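Local structure of Blo t 1 allergen (Blomia tropicalis, 5JT8) at residues Ser161-Val166 against Arg210-Asp215; Thr279-Ile284 against Ile299-Gly304. The protein is a mite allergen of the papain-like cysteine protease family, crystallised with its inhibitory propeptide and probably active as a protease once that is removed. One frame throughout, in Å; residues are numbered along the deposited sequence.

Contact 1 of 2, residues Ser161-Val166 against Arg210-Asp215; sequences SEQELV and RTQWCD. Unlike the reference sequence in segment 210-215: D215 (reference Asn).
Q163 reaches across from its helix to R210: NE2 donates to R210 O at 2.6 Å. The bond is short and runs nearly along the C=O axis (C=O...N 173°), between the carbonyl lone pairs, with R210 O close to the amide plane of Q163. A trans first torsion followed by a bend at chi2 (66°) turns the amide off the helix flank toward this carbonyl. Beside it, V166 supplies the apolar half, CG1 resting 4.0 Å from T211 CA. The CG of Q212 passes 3.8 Å from Q163 NE2, its side chain crossing that of Q163 at about a right angle. The pairing clamps an irregular segment, 210-215, against the first turn of the short helix 162-168 in the helical domain of the papain fold. S161 is the N-cap of that helix, its OG accepting from E164 N at 3.1 Å and also bonded to Y205 O. Further out, N208 N donates to Q163 OE1, fixing the other end of the amide, while D167 OD1 takes the backbone N of Q212. T211 OG1 turns to C182 N, and C214 is tied covalently to C168 at the end of the same helix.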
# COMPACT_ATOMS: atom_id res chain seq x y z
N SER A 161 1.45 -8.25 -13.24
CA SER A 161 2.86 -7.88 -13.14
C SER A 161 3.07 -6.46 -12.60
O SER A 161 2.94 -5.48 -13.35
CB SER A 161 3.52 -8.00 -14.51
OG SER A 161 4.89 -7.64 -14.48
N GLU A 162 3.41 -6.34 -11.32
CA GLU A 162 3.86 -5.07 -10.77
C GLU A 162 5.13 -4.58 -11.46
O GLU A 162 5.33 -3.37 -11.61
CB GLU A 162 4.10 -5.16 -9.26
CG GLU A 162 2.84 -5.15 -8.41
CD GLU A 162 2.16 -6.51 -8.35
OE1 GLU A 162 2.71 -7.49 -8.89
OE2 GLU A 162 1.06 -6.59 -7.73
N GLN A 163 5.98 -5.51 -11.87
CA GLN A 163 7.27 -5.15 -12.45
C GLN A 163 7.06 -4.39 -13.77
O GLN A 163 7.81 -3.47 -14.10
CB GLN A 163 8.14 -6.40 -12.67
CG GLN A 163 9.59 -6.13 -13.09
CD GLN A 163 10.41 -5.45 -12.01
OE1 GLN A 163 10.49 -5.93 -10.88
NE2 GLN A 163 11.01 -4.31 -12.36
N GLU A 164 6.03 -4.78 -14.53
CA GLU A 164 5.75 -4.11 -15.78
C GLU A 164 5.34 -2.66 -15.50
O GLU A 164 5.65 -1.76 -16.28
CB GLU A 164 4.65 -4.81 -16.59
CG GLU A 164 4.39 -4.11 -17.93
CD GLU A 164 3.32 -4.75 -18.79
OE1 GLU A 164 2.63 -5.68 -18.31
OE2 GLU A 164 3.15 -4.30 -19.94
N LEU A 165 4.63 -2.44 -14.40
CA LEU A 165 4.29 -1.08 -13.99
C LEU A 165 5.56 -0.30 -13.64
O LEU A 165 5.74 0.85 -14.07
CB LEU A 165 3.32 -1.09 -12.81
CG LEU A 165 1.87 -1.43 -13.11
CD1 LEU A 165 1.06 -1.54 -11.83
CD2 LEU A 165 1.24 -0.40 -14.08
N VAL A 166 6.43 -0.93 -12.86
CA VAL A 166 7.65 -0.29 -12.39
C VAL A 166 8.50 0.19 -13.55
O VAL A 166 9.05 1.30 -13.51
CB VAL A 166 8.44 -1.26 -11.50
CG1 VAL A 166 9.87 -0.76 -11.28
CG2 VAL A 166 7.72 -1.46 -10.17
N ARG A 210 13.31 -4.14 -8.55
CA ARG A 210 14.29 -3.20 -9.05
C ARG A 210 13.77 -2.55 -10.33
O ARG A 210 12.96 -3.12 -11.05
CB ARG A 210 15.63 -3.88 -9.31
CG ARG A 210 15.62 -4.83 -10.49
CD ARG A 210 16.77 -5.82 -10.38
NE ARG A 210 16.78 -6.79 -11.48
CZ ARG A 210 17.50 -7.90 -11.47
NH1 ARG A 210 18.26 -8.19 -10.42
NH2 ARG A 210 17.46 -8.73 -12.51
N THR A 211 14.24 -1.34 -10.60
CA THR A 211 13.87 -0.66 -11.83
C THR A 211 14.63 -1.24 -13.02
O THR A 211 15.86 -1.26 -13.03
CB THR A 211 14.12 0.85 -11.71
OG1 THR A 211 13.40 1.34 -10.58
CG2 THR A 211 13.63 1.58 -12.96
N GLN A 212 13.89 -1.74 -14.00
CA GLN A 212 14.51 -2.31 -15.19
C GLN A 212 14.11 -1.52 -16.42
O GLN A 212 13.27 -0.63 -16.34
CB GLN A 212 14.10 -3.77 -15.39
CG GLN A 212 14.37 -4.65 -14.19
CD GLN A 212 13.66 -5.99 -14.28
OE1 GLN A 212 12.58 -6.11 -14.87
NE2 GLN A 212 14.27 -7.01 -13.71
N TRP A 213 14.72 -1.87 -17.55
CA TRP A 213 14.27 -1.37 -18.83
C TRP A 213 12.96 -2.04 -19.23
O TRP A 213 12.84 -3.27 -19.21
CB TRP A 213 15.32 -1.60 -19.91
CG TRP A 213 16.20 -0.43 -20.13
CD1 TRP A 213 17.37 -0.16 -19.49
CD2 TRP A 213 15.99 0.65 -21.05
NE1 TRP A 213 17.90 1.02 -19.95
CE2 TRP A 213 17.07 1.53 -20.91
CE3 TRP A 213 14.98 0.95 -21.98
CZ2 TRP A 213 17.20 2.70 -21.68
CZ3 TRP A 213 15.10 2.11 -22.73
CH2 TRP A 213 16.20 2.97 -22.58
N CYS A 214 11.98 -1.22 -19.60
CA CYS A 214 10.66 -1.71 -19.97
C CYS A 214 10.75 -2.65 -21.16
O CYS A 214 11.38 -2.36 -22.18
CB CYS A 214 9.71 -0.55 -20.29
SG CYS A 214 8.12 -1.04 -20.99
N ASP A 215 10.13 -3.81 -21.01
CA ASP A 215 9.94 -4.69 -22.14
C ASP A 215 8.50 -4.53 -22.57
O ASP A 215 7.59 -4.93 -21.85
CB ASP A 215 10.27 -6.14 -21.77
CG ASP A 215 10.16 -7.08 -22.96
OD1 ASP A 215 9.52 -6.71 -23.96
OD2 ASP A 215 10.71 -8.21 -22.89

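Contact 2 of 2, residues Thr279-Ile284 against Ile299-Gly304; sequences TDHAVI and IRNSWG
N301 OD1 is gripped from opposite faces of its amide plane, by H281 NE2 from across the contact and by S302 N from its own segment. H281 NE2 donates to N301 OD1 at 2.9 Å with the oxygen near the imidazole plane, although the donor is tilted 27° from the carbonyl plane; S302 N reaches the same OD1 of N301 at 2.7 Å. CG of H281 is anti to the backbone N (chi1 -172°), which carries the ring across to N301. Over one face of that ring lies W303: the planes are near parallel, 21° apart, but slid so far that the rings barely overlap (H281 ring and W303 six-membered ring centroids 4.5 Å apart). The underlying frame is the beta hairpin 281-291/294-300, where I284 and R300 form an antiparallel hydrogen-bonded pair, I284 N to R300 O at 3.1 Å and R300 N to I284 O at 2.6 Å. I284 CD1 lies alongside the extended R300 chain, whose guanidinium is bonded to T126 O, R127 O and Y312 OH. V283 CG2 meets I299 CG2 at 3.7 Å. A water donates to both A282 O and S302 OG, and S302 OG is bonded to Q131 OE1. W303 also packs edge-to-face on W307 and on Y75 of the propeptide region. The H281-N301 bond, roofed by W303, matches the His-Asn pair of papain-like proteases. With NE2 spent on N301 and the tryptophan over one face, rotation of the imidazole is restricted, probably keeping ND1 turned toward the family's cysteine.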
# COMPACT_ATOMS: atom_id res chain seq x y z
N THR A 279 2.45 11.76 3.47
CA THR A 279 2.16 10.48 2.89
C THR A 279 3.42 9.95 2.16
O THR A 279 4.13 10.71 1.51
CB THR A 279 0.97 10.61 1.95
OG1 THR A 279 1.03 11.91 1.37
CG2 THR A 279 -0.35 10.51 2.73
N ASP A 280 3.70 8.65 2.30
CA ASP A 280 4.81 8.04 1.57
C ASP A 280 4.57 6.57 1.23
O ASP A 280 5.46 5.88 0.77
CB ASP A 280 6.13 8.15 2.36
CG ASP A 280 6.06 7.51 3.74
OD1 ASP A 280 5.04 6.89 4.10
OD2 ASP A 280 7.07 7.63 4.48
N HIS A 281 3.35 6.10 1.43
CA HIS A 281 3.07 4.69 1.18
C HIS A 281 1.68 4.52 0.60
O HIS A 281 0.72 5.08 1.11
CB HIS A 281 3.20 3.91 2.47
CG HIS A 281 3.12 2.43 2.30
ND1 HIS A 281 3.77 1.75 1.29
CD2 HIS A 281 2.51 1.48 3.06
CE1 HIS A 281 3.53 0.46 1.41
NE2 HIS A 281 2.78 0.27 2.48
N ALA A 282 1.58 3.73 -0.47
CA ALA A 282 0.28 3.39 -1.06
C ALA A 282 -0.17 2.01 -0.61
O ALA A 282 0.61 1.08 -0.62
CB ALA A 282 0.36 3.43 -2.57
N VAL A 283 -1.44 1.89 -0.21
CA VAL A 283 -2.01 0.60 0.15
C VAL A 283 -3.47 0.55 -0.32
O VAL A 283 -3.90 1.45 -1.04
CB VAL A 283 -1.95 0.32 1.66
CG1 VAL A 283 -0.50 0.19 2.14
CG2 VAL A 283 -2.70 1.43 2.45
N ILE A 284 -4.21 -0.46 0.11
CA ILE A 284 -5.58 -0.68 -0.33
C ILE A 284 -6.54 -0.79 0.85
O ILE A 284 -6.26 -1.51 1.81
CB ILE A 284 -5.69 -1.98 -1.19
CG1 ILE A 284 -4.82 -1.86 -2.46
CG2 ILE A 284 -7.13 -2.32 -1.55
CD1 ILE A 284 -4.60 -3.21 -3.17
N ILE A 299 -7.04 -2.56 5.98
CA ILE A 299 -5.99 -2.18 5.04
C ILE A 299 -5.25 -3.38 4.48
O ILE A 299 -4.70 -4.19 5.23
CB ILE A 299 -4.98 -1.24 5.72
CG1 ILE A 299 -5.62 0.14 5.92
CG2 ILE A 299 -3.70 -1.10 4.90
CD1 ILE A 299 -4.71 1.15 6.59
N ARG A 300 -5.26 -3.51 3.16
CA ARG A 300 -4.42 -4.51 2.51
C ARG A 300 -3.07 -3.92 2.16
O ARG A 300 -2.97 -2.99 1.34
CB ARG A 300 -5.08 -5.05 1.24
CG ARG A 300 -4.16 -5.90 0.39
CD ARG A 300 -4.87 -6.35 -0.86
NE ARG A 300 -3.97 -7.01 -1.80
CZ ARG A 300 -3.91 -8.32 -1.99
NH1 ARG A 300 -4.70 -9.14 -1.30
NH2 ARG A 300 -3.06 -8.82 -2.87
N ASN A 301 -2.03 -4.46 2.78
CA ASN A 301 -0.67 -3.93 2.62
C ASN A 301 0.13 -4.87 1.70
O ASN A 301 -0.34 -5.96 1.39
CB ASN A 301 -0.01 -3.79 4.00
CG ASN A 301 1.18 -2.83 3.99
OD1 ASN A 301 1.65 -2.40 2.94
ND2 ASN A 301 1.68 -2.51 5.18
N SER A 302 1.30 -4.43 1.27
CA SER A 302 2.15 -5.21 0.37
C SER A 302 3.51 -5.52 1.00
O SER A 302 4.56 -5.40 0.34
CB SER A 302 2.33 -4.47 -0.96
OG SER A 302 2.83 -3.15 -0.74
N TRP A 303 3.49 -5.93 2.26
CA TRP A 303 4.73 -6.21 3.00
C TRP A 303 4.79 -7.66 3.49
O TRP A 303 5.44 -7.95 4.50
CB TRP A 303 4.87 -5.26 4.19
CG TRP A 303 5.08 -3.80 3.81
CD1 TRP A 303 5.42 -3.31 2.59
CD2 TRP A 303 4.98 -2.67 4.69
NE1 TRP A 303 5.54 -1.95 2.64
CE2 TRP A 303 5.27 -1.53 3.92
CE3 TRP A 303 4.67 -2.52 6.04
CZ2 TRP A 303 5.25 -0.24 4.46
CZ3 TRP A 303 4.65 -1.23 6.59
CH2 TRP A 303 4.94 -0.11 5.79
N GLY A 304 4.12 -8.55 2.78
CA GLY A 304 4.11 -9.96 3.14
C GLY A 304 3.10 -10.26 4.24
O GLY A 304 2.59 -9.36 4.90
O HOH W 1 0.47 -1.59 -1.31

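Overall arrangement
Contact 1 lies about 18 Å from the centre of the chain, partly buried, whereas contact 2 is fully buried about 2 Å from it; their centres are 19 Å apart and their nearest atoms about 7 Å, without touching. Helix 139-154 bridges them, since E162 of contact 1 and S302 of contact 2 both pack on F140. Just before that helix is C137, seen as S-hydroxycysteine and probably the papain-family nucleophile, so 279-284 and 299-304 belong to the presumed active site. Contact 1 connects to the same region indirectly: T211 is bonded to C182, whose disulfide partner C134 is three residues before C137.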